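Local structure of sialidase B (4XIO) at residues 40-45 with 96-101; 104-109 with 121-126; 190-195 with 249-254. The protein hydrolyses alpha-(2->3), alpha-(2->6) and alpha-(2->8) linkages of terminal sialic acids in oligosaccharides, glycoproteins and glycolipids. The protein carries 1 engineered substitution. All blocks are in the same frame, centred on the assembly; numbering follows the deposited sequence.

Contact 1: residues 40-45 with 96-101; sequences ADKPNS and WGKHKG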
# COMPACT_ATOMS: atom_id res chain seq x y z
N ALA A 40 -18.68 14.51 -6.70
CA ALA A 40 -18.88 15.09 -5.38
C ALA A 40 -17.55 15.60 -4.85
O ALA A 40 -16.81 14.87 -4.20
CB ALA A 40 -19.51 14.07 -4.42
N ASP A 41 -17.24 16.86 -5.15
CA ASP A 41 -15.97 17.41 -4.72
C ASP A 41 -16.12 18.23 -3.45
O ASP A 41 -15.14 18.68 -2.87
CB ASP A 41 -15.32 18.22 -5.84
CG ASP A 41 -16.13 19.44 -6.23
OD1 ASP A 41 -17.32 19.51 -5.87
OD2 ASP A 41 -15.58 20.32 -6.91
N LYS A 42 -17.37 18.44 -3.03
CA LYS A 42 -17.65 19.07 -1.74
C LYS A 42 -18.78 18.34 -1.02
O LYS A 42 -19.79 18.95 -0.68
CB LYS A 42 -18.08 20.53 -1.92
CG LYS A 42 -17.09 21.38 -2.68
CD LYS A 42 -17.32 22.86 -2.43
CE LYS A 42 -16.49 23.69 -3.39
NZ LYS A 42 -15.21 23.00 -3.75
N PRO A 43 -18.60 17.03 -0.76
CA PRO A 43 -19.73 16.30 -0.18
C PRO A 43 -20.04 16.71 1.26
O PRO A 43 -19.13 17.18 1.97
CB PRO A 43 -19.23 14.85 -0.18
CG PRO A 43 -17.74 14.97 -0.06
CD PRO A 43 -17.40 16.19 -0.89
N ASN A 44 -21.29 16.53 1.68
CA ASN A 44 -21.65 16.60 3.09
C ASN A 44 -21.07 15.40 3.82
O ASN A 44 -20.55 14.49 3.19
CB ASN A 44 -23.18 16.64 3.25
CG ASN A 44 -23.79 17.86 2.61
OD1 ASN A 44 -24.83 17.78 1.92
ND2 ASN A 44 -23.16 19.02 2.81
N SER A 45 -21.14 15.39 5.15
CA SER A 45 -20.51 14.32 5.94
C SER A 45 -21.05 12.95 5.58
O SER A 45 -20.30 11.98 5.44
CB SER A 45 -20.70 14.57 7.44
OG SER A 45 -20.23 13.47 8.18
N TRP A 96 -12.96 9.07 -5.71
CA TRP A 96 -12.15 10.25 -5.98
C TRP A 96 -13.00 11.51 -5.85
O TRP A 96 -14.21 11.47 -6.10
CB TRP A 96 -11.56 10.18 -7.40
CG TRP A 96 -10.24 9.46 -7.42
CD1 TRP A 96 -10.02 8.11 -7.43
CD2 TRP A 96 -8.94 10.08 -7.42
NE1 TRP A 96 -8.66 7.85 -7.44
CE2 TRP A 96 -7.99 9.04 -7.43
CE3 TRP A 96 -8.50 11.41 -7.40
CZ2 TRP A 96 -6.61 9.30 -7.42
CZ3 TRP A 96 -7.14 11.66 -7.40
CH2 TRP A 96 -6.21 10.62 -7.41
N GLY A 97 -12.38 12.62 -5.46
CA GLY A 97 -13.09 13.89 -5.34
C GLY A 97 -12.69 14.83 -6.46
O GLY A 97 -13.51 15.20 -7.31
N LYS A 98 -11.40 15.20 -6.45
CA LYS A 98 -10.83 16.12 -7.43
C LYS A 98 -9.49 15.60 -7.92
O LYS A 98 -8.78 14.93 -7.17
CB LYS A 98 -10.59 17.49 -6.79
CG LYS A 98 -11.83 18.27 -6.47
CD LYS A 98 -11.47 19.62 -5.86
CE LYS A 98 -12.66 20.57 -5.85
NZ LYS A 98 -12.45 21.75 -4.96
N HIS A 99 -9.16 15.94 -9.16
CA HIS A 99 -7.85 15.64 -9.74
C HIS A 99 -7.44 16.85 -10.57
O HIS A 99 -8.22 17.29 -11.43
CB HIS A 99 -7.93 14.38 -10.61
CG HIS A 99 -6.66 14.05 -11.34
ND1 HIS A 99 -5.45 13.89 -10.70
CD2 HIS A 99 -6.42 13.82 -12.65
CE1 HIS A 99 -4.52 13.59 -11.58
NE2 HIS A 99 -5.08 13.54 -12.78
N LYS A 100 -6.25 17.39 -10.30
CA LYS A 100 -5.80 18.64 -10.91
C LYS A 100 -6.83 19.74 -10.65
O LYS A 100 -7.15 20.54 -11.53
CB LYS A 100 -5.51 18.47 -12.41
CG LYS A 100 -4.51 17.33 -12.72
CD LYS A 100 -4.24 17.17 -14.22
CE LYS A 100 -3.19 16.10 -14.47
NZ LYS A 100 -2.75 16.05 -15.90
N GLY A 101 -7.38 19.73 -9.43
CA GLY A 101 -8.32 20.74 -8.99
C GLY A 101 -9.73 20.61 -9.54
O GLY A 101 -10.62 21.37 -9.14
O HOH W 1 -16.26 12.14 -4.26
O HOH W 2 -16.01 13.88 -7.73
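Ala40 O, which lies against Gly97 CA, takes a 2.8 Å hydrogen bond from a water that gives its second proton to Trp96 O, also at 2.8 Å. A second water accepts from Ala40 N at 2.9 Å and sits at hydrogen-bonding distance from Gly97 O. No direct hydrogen bond joins the two backbones here; the waters carry the polar link.

Next to the water-bridged backbone the side chains meet. Asp41 sends its CB toward Lys98, whose CG and CE both come within packing distance of it. Lys98 stays extended beyond CG, and this stretch carries CE across the aspartate, 3.1 Å from Asp41 OD2. The ammonium overshoots: Lys98 NZ stands 4.0 Å from Asp41 OD2, a long salt bridge. Lys42 reaches the same place from its own loop, with a last torsion twisted well off staggered (chi4 -31°), and its NZ ends 3.3 Å from Lys98 NZ. Two donors cannot bond to each other, and the nearby carboxylate of Asp41 probably eases their repulsion.

The carboxylate of Asp607 accepts hydrogen bonds from both Gly97 N and Lys98 N. The 40-45 loop links strand 32-39 of one sheet to strand 46-53 of the other, and residues 96-101 carry the short edge strand 98-99. This is a loop-to-edge contact at the rim of a concanavalin-like beta-sandwich, the N-terminal domain of the sialidase.

Contact 2: residues 104-109 with 121-126; sequences VENTLV and MYVNGI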
# COMPACT_ATOMS: atom_id res chain seq x y z
N VAL A 104 -13.80 14.92 -10.16
CA VAL A 104 -13.66 13.66 -10.88
C VAL A 104 -15.02 13.00 -11.09
O VAL A 104 -15.85 12.95 -10.17
CB VAL A 104 -12.73 12.67 -10.11
CG1 VAL A 104 -12.78 11.28 -10.73
CG2 VAL A 104 -11.30 13.20 -10.08
N GLU A 105 -15.25 12.48 -12.29
CA GLU A 105 -16.44 11.69 -12.56
C GLU A 105 -16.20 10.25 -12.09
O GLU A 105 -15.40 9.52 -12.70
CB GLU A 105 -16.77 11.69 -14.05
CG GLU A 105 -18.02 10.86 -14.38
CD GLU A 105 -18.15 10.52 -15.85
OE1 GLU A 105 -17.50 9.56 -16.31
OE2 GLU A 105 -18.93 11.21 -16.55
N ASN A 106 -16.86 9.86 -11.00
CA ASN A 106 -16.80 8.49 -10.49
C ASN A 106 -17.82 7.62 -11.20
O ASN A 106 -18.95 8.05 -11.40
CB ASN A 106 -17.09 8.46 -8.98
CG ASN A 106 -16.04 9.19 -8.17
OD1 ASN A 106 -14.97 8.64 -7.89
ND2 ASN A 106 -16.35 10.42 -7.78
N THR A 107 -17.43 6.41 -11.58
CA THR A 107 -18.36 5.51 -12.24
C THR A 107 -18.72 4.39 -11.28
O THR A 107 -17.90 3.51 -11.00
CB THR A 107 -17.78 4.91 -13.52
OG1 THR A 107 -17.40 5.97 -14.42
CG2 THR A 107 -18.82 4.02 -14.21
N LEU A 108 -19.95 4.42 -10.77
CA LEU A 108 -20.41 3.46 -9.77
C LEU A 108 -21.31 2.42 -10.43
O LEU A 108 -22.18 2.76 -11.23
CB LEU A 108 -21.18 4.19 -8.66
CG LEU A 108 -21.74 3.37 -7.49
CD1 LEU A 108 -21.80 4.24 -6.26
CD2 LEU A 108 -23.16 2.82 -7.80
N VAL A 109 -21.09 1.15 -10.09
CA VAL A 109 -21.95 0.08 -10.59
C VAL A 109 -22.35 -0.79 -9.43
O VAL A 109 -21.50 -1.41 -8.79
CB VAL A 109 -21.22 -0.81 -11.61
CG1 VAL A 109 -22.19 -1.83 -12.20
CG2 VAL A 109 -20.60 0.05 -12.72
N MET A 121 -20.59 -4.10 -5.33
CA MET A 121 -20.38 -2.71 -5.70
C MET A 121 -19.03 -2.53 -6.37
O MET A 121 -18.00 -3.00 -5.87
CB MET A 121 -20.42 -1.83 -4.45
CG MET A 121 -20.16 -0.35 -4.72
SD MET A 121 -21.60 0.49 -5.41
CE MET A 121 -22.62 0.63 -3.95
N TYR A 122 -19.03 -1.83 -7.50
CA TYR A 122 -17.81 -1.37 -8.15
C TYR A 122 -17.78 0.16 -8.18
O TYR A 122 -18.81 0.81 -8.40
CB TYR A 122 -17.76 -1.85 -9.60
CG TYR A 122 -17.94 -3.34 -9.80
CD1 TYR A 122 -19.21 -3.92 -9.81
CD2 TYR A 122 -16.84 -4.17 -10.02
CE1 TYR A 122 -19.37 -5.29 -10.03
CE2 TYR A 122 -17.00 -5.54 -10.24
CZ TYR A 122 -18.26 -6.08 -10.24
OH TYR A 122 -18.42 -7.44 -10.46
N VAL A 123 -16.60 0.74 -7.98
CA VAL A 123 -16.42 2.15 -8.29
C VAL A 123 -15.13 2.31 -9.07
O VAL A 123 -14.08 1.80 -8.67
CB VAL A 123 -16.36 3.05 -7.04
CG1 VAL A 123 -16.35 4.51 -7.47
CG2 VAL A 123 -17.54 2.77 -6.12
N ASN A 124 -15.22 3.01 -10.20
CA ASN A 124 -14.06 3.28 -11.04
C ASN A 124 -13.37 2.02 -11.54
O ASN A 124 -12.14 1.98 -11.68
CB ASN A 124 -13.11 4.26 -10.32
CG ASN A 124 -13.76 5.61 -10.10
OD1 ASN A 124 -14.65 5.99 -10.86
ND2 ASN A 124 -13.33 6.34 -9.08
N GLY A 125 -14.18 0.99 -11.80
CA GLY A 125 -13.70 -0.25 -12.36
C GLY A 125 -13.13 -1.19 -11.32
O GLY A 125 -12.54 -2.22 -11.66
N ILE A 126 -13.30 -0.84 -10.04
CA ILE A 126 -12.75 -1.63 -8.95
C ILE A 126 -13.87 -2.20 -8.10
O ILE A 126 -14.75 -1.45 -7.63
CB ILE A 126 -11.81 -0.77 -8.05
CG1 ILE A 126 -10.58 -0.32 -8.86
CG2 ILE A 126 -11.39 -1.54 -6.80
CD1 ILE A 126 -9.82 0.88 -8.26
O HOH W 3 -17.01 0.86 -11.72
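Tyr122 turns a ring edge to Val109: the carbonyl O of Val109 lies in the ring plane, 3.5 Å from Tyr122 CD1, and Val109 CB packs beside the same carbon. The ring's hydroxyl reaches away to Asp179. At the other end of the contact two flat amides meet, Asn106 and Asn124, their planes 22° apart; Asn124 ND2 donates to Asn106 OD1 over 3.1 Å, tilted moderately out of the carbonyl plane. Asn106 ND2 is spent on Trp96 O.

Between these groups run the antiparallel strands of the 102-113/118-123 hairpin. Val109 and Tyr122 form a hydrogen-bonded pair, with Tyr122 N to Val109 O at 2.8 Å and Val109 N to Tyr122 O at 2.9 Å. Leu108 and Val123 follow as a non-hydrogen-bonded pair. On their face Leu108 CG rests 3.6 Å from Met121 SD, brought there because the methionine chain folds back at CB-CG (chi2 77°). Ile74 and Val76 of the opposing sheet cover this side.

Asn124 leaves the strand with positive phi (59°) and, with Gly125, occupies the two corners of a type I' turn connecting strand 118-123 to strand 126-132. Its N still donates to Thr107 O at 2.8 Å, while its side-chain OD1 accepts from Thr107 N at 2.9 Å. A water joins Thr107 O to Gly125 N. The amide of Asn124 thus stands in for a strand carbonyl where the backbone turns off; with OD1 on Thr107 N and ND2 on Asn106 OD1, it is held at both ends, which should fix its rotation.

Contact 3: residues 190-195 with 249-254; sequences PFQLIF and KTWSEP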
# COMPACT_ATOMS: atom_id res chain seq x y z
N PRO A 190 -9.05 9.11 -13.09
CA PRO A 190 -7.90 10.02 -13.00
C PRO A 190 -6.61 9.29 -12.66
O PRO A 190 -5.54 9.92 -12.60
CB PRO A 190 -8.28 10.96 -11.85
CG PRO A 190 -9.17 10.09 -10.95
CD PRO A 190 -9.95 9.23 -11.93
N PHE A 191 -6.71 7.98 -12.46
CA PHE A 191 -5.60 7.17 -11.97
C PHE A 191 -5.44 5.88 -12.78
O PHE A 191 -6.33 5.50 -13.55
CB PHE A 191 -5.87 6.77 -10.51
CG PHE A 191 -7.02 5.81 -10.36
CD1 PHE A 191 -8.32 6.28 -10.27
CD2 PHE A 191 -6.79 4.43 -10.36
CE1 PHE A 191 -9.39 5.39 -10.16
CE2 PHE A 191 -7.84 3.54 -10.26
CZ PHE A 191 -9.15 4.02 -10.15
N GLN A 192 -4.31 5.20 -12.57
CA GLN A 192 -4.01 3.91 -13.17
C GLN A 192 -3.64 2.94 -12.07
O GLN A 192 -3.29 3.36 -10.97
CB GLN A 192 -2.79 4.02 -14.10
CG GLN A 192 -2.99 4.91 -15.29
CD GLN A 192 -1.67 5.30 -15.91
OE1 GLN A 192 -1.36 6.49 -16.01
NE2 GLN A 192 -0.89 4.31 -16.34
N LEU A 193 -3.70 1.65 -12.36
CA LEU A 193 -3.18 0.66 -11.44
C LEU A 193 -1.94 0.01 -12.04
O LEU A 193 -1.92 -0.34 -13.23
CB LEU A 193 -4.24 -0.41 -11.13
CG LEU A 193 -5.54 0.06 -10.49
CD1 LEU A 193 -6.53 -1.12 -10.35
CD2 LEU A 193 -5.28 0.69 -9.13
N ILE A 194 -0.89 -0.10 -11.23
CA ILE A 194 0.33 -0.80 -11.62
C ILE A 194 0.26 -2.22 -11.07
O ILE A 194 0.44 -3.20 -11.81
CB ILE A 194 1.58 -0.09 -11.04
CG1 ILE A 194 1.71 1.33 -11.60
CG2 ILE A 194 2.84 -0.89 -11.37
CD1 ILE A 194 2.90 2.12 -11.02
N PHE A 195 -0.01 -2.32 -9.77
CA PHE A 195 -0.27 -3.60 -9.12
C PHE A 195 -1.74 -3.64 -8.79
O PHE A 195 -2.32 -2.60 -8.48
CB PHE A 195 0.55 -3.66 -7.83
CG PHE A 195 2.02 -3.42 -8.04
CD1 PHE A 195 2.84 -4.44 -8.51
CD2 PHE A 195 2.57 -2.16 -7.81
CE1 PHE A 195 4.21 -4.21 -8.74
CE2 PHE A 195 3.94 -1.93 -8.02
CZ PHE A 195 4.75 -2.96 -8.49
N LYS A 249 2.68 5.43 -18.94
CA LYS A 249 1.39 5.18 -19.58
C LYS A 249 0.95 3.73 -19.44
O LYS A 249 -0.23 3.45 -19.21
CB LYS A 249 1.41 5.61 -21.05
CG LYS A 249 1.48 7.13 -21.24
CD LYS A 249 1.41 7.54 -22.71
CE LYS A 249 2.56 6.95 -23.52
NZ LYS A 249 2.52 7.40 -24.95
N THR A 250 1.89 2.80 -19.59
CA THR A 250 1.60 1.37 -19.40
C THR A 250 2.68 0.71 -18.56
O THR A 250 3.83 1.15 -18.55
CB THR A 250 1.48 0.60 -20.73
OG1 THR A 250 2.74 0.65 -21.42
CG2 THR A 250 0.38 1.18 -21.61
N TRP A 251 2.30 -0.37 -17.88
CA TRP A 251 3.21 -1.05 -16.96
C TRP A 251 3.25 -2.55 -17.25
O TRP A 251 2.25 -3.13 -17.67
CB TRP A 251 2.75 -0.80 -15.52
CG TRP A 251 2.86 0.64 -15.19
CD1 TRP A 251 1.97 1.63 -15.49
CD2 TRP A 251 3.96 1.27 -14.52
NE1 TRP A 251 2.45 2.84 -15.05
CE2 TRP A 251 3.66 2.65 -14.44
CE3 TRP A 251 5.16 0.80 -13.96
CZ2 TRP A 251 4.53 3.56 -13.83
CZ3 TRP A 251 6.01 1.71 -13.36
CH2 TRP A 251 5.69 3.08 -13.30
N SER A 252 4.41 -3.16 -17.01
CA SER A 252 4.61 -4.59 -17.23
C SER A 252 3.88 -5.42 -16.20
O SER A 252 3.61 -4.94 -15.09
CB SER A 252 6.10 -4.93 -17.17
OG SER A 252 6.63 -4.61 -15.89
N GLU A 253 3.56 -6.67 -16.54
CA GLU A 253 3.05 -7.57 -15.51
C GLU A 253 4.11 -7.74 -14.44
O GLU A 253 5.29 -7.95 -14.75
CB GLU A 253 2.68 -8.93 -16.08
CG GLU A 253 1.62 -8.86 -17.15
CD GLU A 253 1.02 -10.22 -17.44
OE1 GLU A 253 1.09 -10.66 -18.61
OE2 GLU A 253 0.51 -10.86 -16.50
N PRO A 254 3.70 -7.63 -13.17
CA PRO A 254 4.67 -7.71 -12.07
C PRO A 254 5.42 -9.03 -12.03
O PRO A 254 4.90 -10.08 -12.46
CB PRO A 254 3.79 -7.57 -10.82
CG PRO A 254 2.58 -6.79 -11.29
CD PRO A 254 2.35 -7.29 -12.70
O HOH W 4 1.03 -3.72 -14.45
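Ile194 is pressed against Trp251, the tryptophan that ends the Asp-box motif of the first BNR repeat in the sialidase propeller. This is the tight part. Ile194 CD1 sits 3.5 Å from the centroid of the six-membered ring, only 10° off its normal, a CH-pi contact squarely over the face. Ile194 CG1 lies over the five-membered ring, 3.7 Å from Trp251 CE2, and CG2 sits at the margin of the same face, beside CD2 and CE3. With CG1 beside the backbone N (chi1 -62°) and CD1 extended from it (chi2 178°), all three carbons come to one face of the indole. Next along, Phe195 CD1 meets Pro254 CG at 3.6 Å. The phenyl ring lies about 10 Å from the side chain of Arg207, which probably binds substrate. Between the Ile194 and Pro254 contacts a water donates to Ile194 O and lies within bonding distance of Ser252 O.

Toward solvent the fit loosens. Exposed Lys249 starts its side chain away from 190-195. Gln192 extends to the indole edge, its NE2 in the ring plane; though 3.1 Å from Lys249 O, NE2 is badly angled for a bond to it. Instead Gln192 NE2 and Trp251 NE1 both donate to a single acceptor, Gly248 O.

How the contacts relate
From the N terminus, contact 1 closes a 50-residue excursion, much of it strands of the opposing sheet, and brings the chain back to edge strand 98-99. Contact 2 opens just afterwards and closes the short hairpin of strands 102-113 and 118-123. Contact 3 spans 53 residues, from the loop after helix 179-182 to the first BNR repeat. The three follow in series; none nests in or crosses another. Yet they touch: strand 98-99 pairs with 102-113, linking contacts 1 and 2 through Gly97 and Val104. Pro190 and Phe191 of contact 3 pack on Trp96, Val104 and Asn124, tying the lectin-like sandwich to the propeller.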